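Local coordinates for protein serine protease (Nocardiopsis alba, PDB 2OUA) that probably cleaves peptide bonds within proteins as a chymotrypsin-fold serine endopeptidase, this chain being the protease domain cut from a longer precursor, at residues Q154-G159 / F171-N176; V17-T22 / G144-S149. All coordinates share one frame; numbering follows the deposited sequence.

Contact 1: Q154-G159 / F171-N176. With AES (4-(2-aminoethyl)benzenesulfonyl fluoride), chain E.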
# COMPACT_ATOMS: atom_id res chain seq x y z
N GLN A 154 0.75 8.60 0.61
CA GLN A 154 -0.67 8.90 0.45
C GLN A 154 -1.59 7.74 0.81
O GLN A 154 -2.60 7.93 1.48
CB GLN A 154 -0.96 9.36 -0.98
CG GLN A 154 -0.16 10.59 -1.41
CD GLN A 154 -0.43 11.80 -0.53
OE1 GLN A 154 -1.58 12.20 -0.36
NE2 GLN A 154 0.63 12.38 0.02
N GLY A 155 -1.25 6.53 0.35
CA GLY A 155 -2.10 5.39 0.65
C GLY A 155 -1.60 4.08 0.08
O GLY A 155 -0.47 3.99 -0.39
N VAL A 156 -2.45 3.05 0.13
CA VAL A 156 -2.10 1.74 -0.40
C VAL A 156 -3.13 1.28 -1.43
O VAL A 156 -4.33 1.47 -1.27
CB VAL A 156 -1.98 0.69 0.74
CG1 VAL A 156 -0.90 1.14 1.73
CG2 VAL A 156 -3.32 0.52 1.46
N THR A 157 -2.63 0.68 -2.51
CA THR A 157 -3.46 0.21 -3.61
C THR A 157 -4.57 -0.75 -3.17
O THR A 157 -4.31 -1.79 -2.58
CB THR A 157 -2.60 -0.49 -4.66
OG1 THR A 157 -1.54 0.39 -5.06
CG2 THR A 157 -3.44 -0.86 -5.88
N SER A 158 -5.82 -0.39 -3.50
CA SER A 158 -6.97 -1.21 -3.12
C SER A 158 -7.56 -2.01 -4.29
O SER A 158 -7.90 -3.18 -4.14
CB SER A 158 -8.06 -0.32 -2.51
OG SER A 158 -9.24 -1.08 -2.25
N GLY A 159 -7.69 -1.36 -5.44
CA GLY A 159 -8.25 -2.04 -6.59
C GLY A 159 -8.57 -1.05 -7.69
O GLY A 159 -8.20 0.12 -7.61
N PHE A 171 -7.93 2.82 -7.24
CA PHE A 171 -8.33 3.45 -5.99
C PHE A 171 -7.37 3.01 -4.89
O PHE A 171 -6.84 1.90 -4.92
CB PHE A 171 -9.75 3.02 -5.59
CG PHE A 171 -10.80 3.38 -6.60
CD1 PHE A 171 -10.99 2.61 -7.74
CD2 PHE A 171 -11.61 4.50 -6.40
CE1 PHE A 171 -11.97 2.95 -8.68
CE2 PHE A 171 -12.60 4.85 -7.33
CZ PHE A 171 -12.77 4.07 -8.47
N TYR A 172 -7.15 3.87 -3.91
CA TYR A 172 -6.28 3.51 -2.81
C TYR A 172 -6.89 3.85 -1.46
O TYR A 172 -7.74 4.74 -1.34
CB TYR A 172 -4.90 4.16 -2.96
CG TYR A 172 -4.82 5.67 -2.83
CD1 TYR A 172 -4.92 6.30 -1.59
CD2 TYR A 172 -4.55 6.47 -3.95
CE1 TYR A 172 -4.73 7.69 -1.46
CE2 TYR A 172 -4.36 7.84 -3.83
CZ TYR A 172 -4.46 8.45 -2.59
OH TYR A 172 -4.24 9.80 -2.49
N GLN A 173 -6.48 3.09 -0.45
CA GLN A 173 -6.91 3.28 0.92
C GLN A 173 -5.96 4.32 1.51
O GLN A 173 -4.74 4.13 1.48
CB GLN A 173 -6.80 1.96 1.69
CG GLN A 173 -6.65 2.09 3.20
CD GLN A 173 -7.93 2.49 3.90
OE1 GLN A 173 -8.96 1.84 3.74
NE2 GLN A 173 -7.87 3.56 4.69
N GLU A 174 -6.50 5.41 2.03
CA GLU A 174 -5.68 6.47 2.61
C GLU A 174 -4.81 5.92 3.73
O GLU A 174 -5.26 5.08 4.52
CB GLU A 174 -6.56 7.60 3.15
CG GLU A 174 -7.28 8.43 2.09
CD GLU A 174 -6.36 9.41 1.38
OE1 GLU A 174 -5.26 9.70 1.90
OE2 GLU A 174 -6.74 9.91 0.30
N VAL A 175 -3.58 6.40 3.81
CA VAL A 175 -2.66 5.90 4.83
C VAL A 175 -2.88 6.49 6.22
O VAL A 175 -2.78 5.78 7.22
CB VAL A 175 -1.18 6.13 4.41
CG1 VAL A 175 -0.83 7.61 4.48
CG2 VAL A 175 -0.25 5.31 5.31
N ASN A 176 -3.19 7.78 6.30
CA ASN A 176 -3.37 8.41 7.61
C ASN A 176 -4.42 7.76 8.50
O ASN A 176 -4.21 7.64 9.71
CB ASN A 176 -3.65 9.91 7.45
CG ASN A 176 -2.39 10.68 7.10
OD1 ASN A 176 -1.28 10.22 7.38
ND2 ASN A 176 -2.54 11.85 6.50
C3 AES E . -7.31 -6.75 -8.97
C2 AES E . -6.51 -6.21 -7.97
C1 AES E . -5.74 -5.07 -8.23
S AES E . -4.78 -4.36 -6.96
O1S AES E . -3.61 -3.63 -7.57
O2S AES E . -5.61 -3.38 -6.19
C6 AES E . -5.77 -4.49 -9.50
C5 AES E . -6.56 -5.04 -10.50
C4 AES E . -7.34 -6.17 -10.24
C7 AES E . -8.23 -6.76 -11.33
C8 AES E . -9.32 -5.79 -11.77
N8 AES E . -10.18 -5.45 -10.62
O HOH W 1 -4.01 10.96 -0.16
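Strands Q154-G159 and F171-E174 run antiparallel as a beta hairpin in the second barrel of the chymotrypsin fold, their short axes 4.3 Å apart at closest approach and at 137° to each other. V156 and Q173 form a hydrogen-bonded pair joined in both directions, Q173 N reaching V156 O at 2.8 Å. Beyond T157 the register slips by one residue: S158 and G159 both face F171 in a classic beta bulge. F171 O takes the N-H of S158 at 2.9 Å and, weakly, that of G159, while F171 N gives a nearly linear bond to G159 O. This bulge borders the inhibitor site, where O2S of AES comes within 3.0 Å of G159 CA. S158 OG hydrogen-bonds outside the hairpin to D61, predicted to be the charge-relay aspartate, and to Y123. At the other end the ring of Y172 lies alongside Q154, the amide and ring planes 84° apart. Its CD1 packs 3.7 Å from CA of G155. V175 N closes this end with a bond to Q154 O, the donor tilted well out of the carbonyl plane. E174 is bent at chi2 (-76°), which brings OE1 back to 3.2 Å from Q154 O, two acceptors that cannot bond each other, while OE2 bonds to T132 and forms a salt bridge with R117. The Q154 amide is also held by S92 O, through NE2, and by A94 N, to OE1. One water joins the three polar ends: it donates to Q154 OE1 and E174 OE1 and accepts from Y172 OH at 2.6 Å.

Contact 2: V17-T22 / G144-S149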
# COMPACT_ATOMS: atom_id res chain seq x y z
N VAL A 17 4.12 -4.41 -0.70
CA VAL A 17 4.31 -3.63 0.52
C VAL A 17 3.82 -2.20 0.32
O VAL A 17 4.07 -1.60 -0.73
CB VAL A 17 5.81 -3.59 0.93
CG1 VAL A 17 6.02 -2.59 2.07
CG2 VAL A 17 6.29 -4.97 1.36
N GLY A 18 3.13 -1.67 1.31
CA GLY A 18 2.65 -0.31 1.23
C GLY A 18 3.75 0.61 1.74
O GLY A 18 4.48 1.21 0.96
N PHE A 19 3.87 0.72 3.06
CA PHE A 19 4.90 1.56 3.66
C PHE A 19 5.41 0.94 4.94
O PHE A 19 4.63 0.40 5.74
CB PHE A 19 4.35 2.96 4.00
CG PHE A 19 3.92 3.74 2.80
CD1 PHE A 19 2.58 3.78 2.43
CD2 PHE A 19 4.85 4.43 2.03
CE1 PHE A 19 2.17 4.49 1.31
CE2 PHE A 19 4.45 5.15 0.91
CZ PHE A 19 3.11 5.18 0.55
N ALA A 20 6.72 1.00 5.14
CA ALA A 20 7.32 0.47 6.36
C ALA A 20 6.78 1.33 7.51
O ALA A 20 6.68 2.55 7.38
CB ALA A 20 8.84 0.59 6.29
N ALA A 21 6.44 0.68 8.61
CA ALA A 21 5.91 1.38 9.78
C ALA A 21 6.13 0.54 11.04
O ALA A 21 6.37 -0.65 10.97
CB ALA A 21 4.42 1.67 9.60
N THR A 22 6.03 1.19 12.20
CA THR A 22 6.19 0.51 13.48
C THR A 22 4.88 0.64 14.25
O THR A 22 4.18 1.65 14.10
CB THR A 22 7.34 1.13 14.31
OG1 THR A 22 7.06 2.51 14.56
CG2 THR A 22 8.66 1.03 13.56
N GLY A 144 -2.03 -3.43 -2.34
CA GLY A 144 -1.31 -3.10 -1.13
C GLY A 144 -0.12 -2.18 -1.36
O GLY A 144 0.44 -1.63 -0.41
N GLY A 145 0.25 -2.02 -2.63
CA GLY A 145 1.38 -1.19 -3.00
C GLY A 145 1.28 0.28 -2.62
O GLY A 145 0.20 0.79 -2.33
N SER A 146 2.42 0.96 -2.64
CA SER A 146 2.50 2.36 -2.26
C SER A 146 1.96 3.36 -3.28
O SER A 146 2.16 3.20 -4.48
CB SER A 146 3.96 2.74 -1.98
OG SER A 146 4.74 1.63 -1.57
N PHE A 147 1.23 4.36 -2.77
CA PHE A 147 0.77 5.50 -3.57
C PHE A 147 1.47 6.62 -2.83
O PHE A 147 1.27 6.82 -1.62
CB PHE A 147 -0.75 5.74 -3.54
CG PHE A 147 -1.47 5.13 -4.71
CD1 PHE A 147 -1.94 3.83 -4.61
CD2 PHE A 147 -1.65 5.82 -5.90
CE1 PHE A 147 -2.57 3.22 -5.67
CE2 PHE A 147 -2.29 5.21 -7.00
CZ PHE A 147 -2.74 3.90 -6.87
N ILE A 148 2.31 7.34 -3.55
CA ILE A 148 3.09 8.41 -2.94
C ILE A 148 3.17 9.64 -3.85
O ILE A 148 3.23 9.52 -5.07
CB ILE A 148 4.52 7.88 -2.63
CG1 ILE A 148 5.36 8.95 -1.94
CG2 ILE A 148 5.19 7.41 -3.93
CD1 ILE A 148 6.74 8.47 -1.53
N SER A 149 3.14 10.82 -3.24
CA SER A 149 3.25 12.07 -3.99
C SER A 149 4.52 12.77 -3.50
O SER A 149 4.57 13.23 -2.36
CB SER A 149 2.04 12.97 -3.73
OG SER A 149 0.84 12.35 -4.17
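S146 CB lies over one face of the F19 ring, 4.1 Å from the ring centroid and 30° off the ring normal, an off-centre CH-pi contact. S146 OG lies over the same ring. The far end of the ring carries the approach, since CZ is 3.6 Å from S146 CB. F19 CG is anti to its carbonyl carbon (chi1 -63°), which carries the ring across to strand 146-149 although the CB bond itself does not aim there. At the ring edge, in its plane, F147 O sits 3.3 Å from CZ, so the rim meets a carbonyl oxygen while one face meets the serine; I148 CB is a looser apolar neighbour of the same CZ. The S146 CB bond is directed at segment 17-22, and the hydroxyl donates to G18 O at 2.6 Å, lying in the carbonyl plane on a lone pair. Beside it, backbone meets backbone: G18 CA approaches G144 O to 3.1 Å, and G145 CA makes a CA-H...O contact with V17 O. Two strands at 96°, with axes no nearer than 9.6 Å, thus touch through side chains and glycine backbone without beta pairing, as expected where the two barrels of a chymotrypsin-like protease abut. G144 follows S143, so this junction lies next to the predicted nucleophile. The chemistry implies that, between these segments, the one hydrogen bond lets the buried S146 hydroxyl and G18 carbonyl satisfy each other, with the F19 ring packed against the CB of the same serine.

How the contacts relate
Both contacts are buried, with centres 9 Å apart, but they hold the fold differently. Contact 1 lies within one barrel, pairing neighbouring strands through a ladder of backbone bonds over 465 Å² of buried surface; contact 2 spans two barrels with 253 Å² and one side-chain hydrogen bond. Contact 1 also carries more polar side-chain chemistry, with a bridging water at one end and the inhibitor at the other. Strand 152-160 physically connects the pair: T157 N and O lie 2.8 Å from G145 O and G144 N respectively, probable hydrogen bonds, and G155 O packs 3.2 Å from F19 CE1. Both segment 144-149 and the hairpin thus reach the first barrel, F19 touching each.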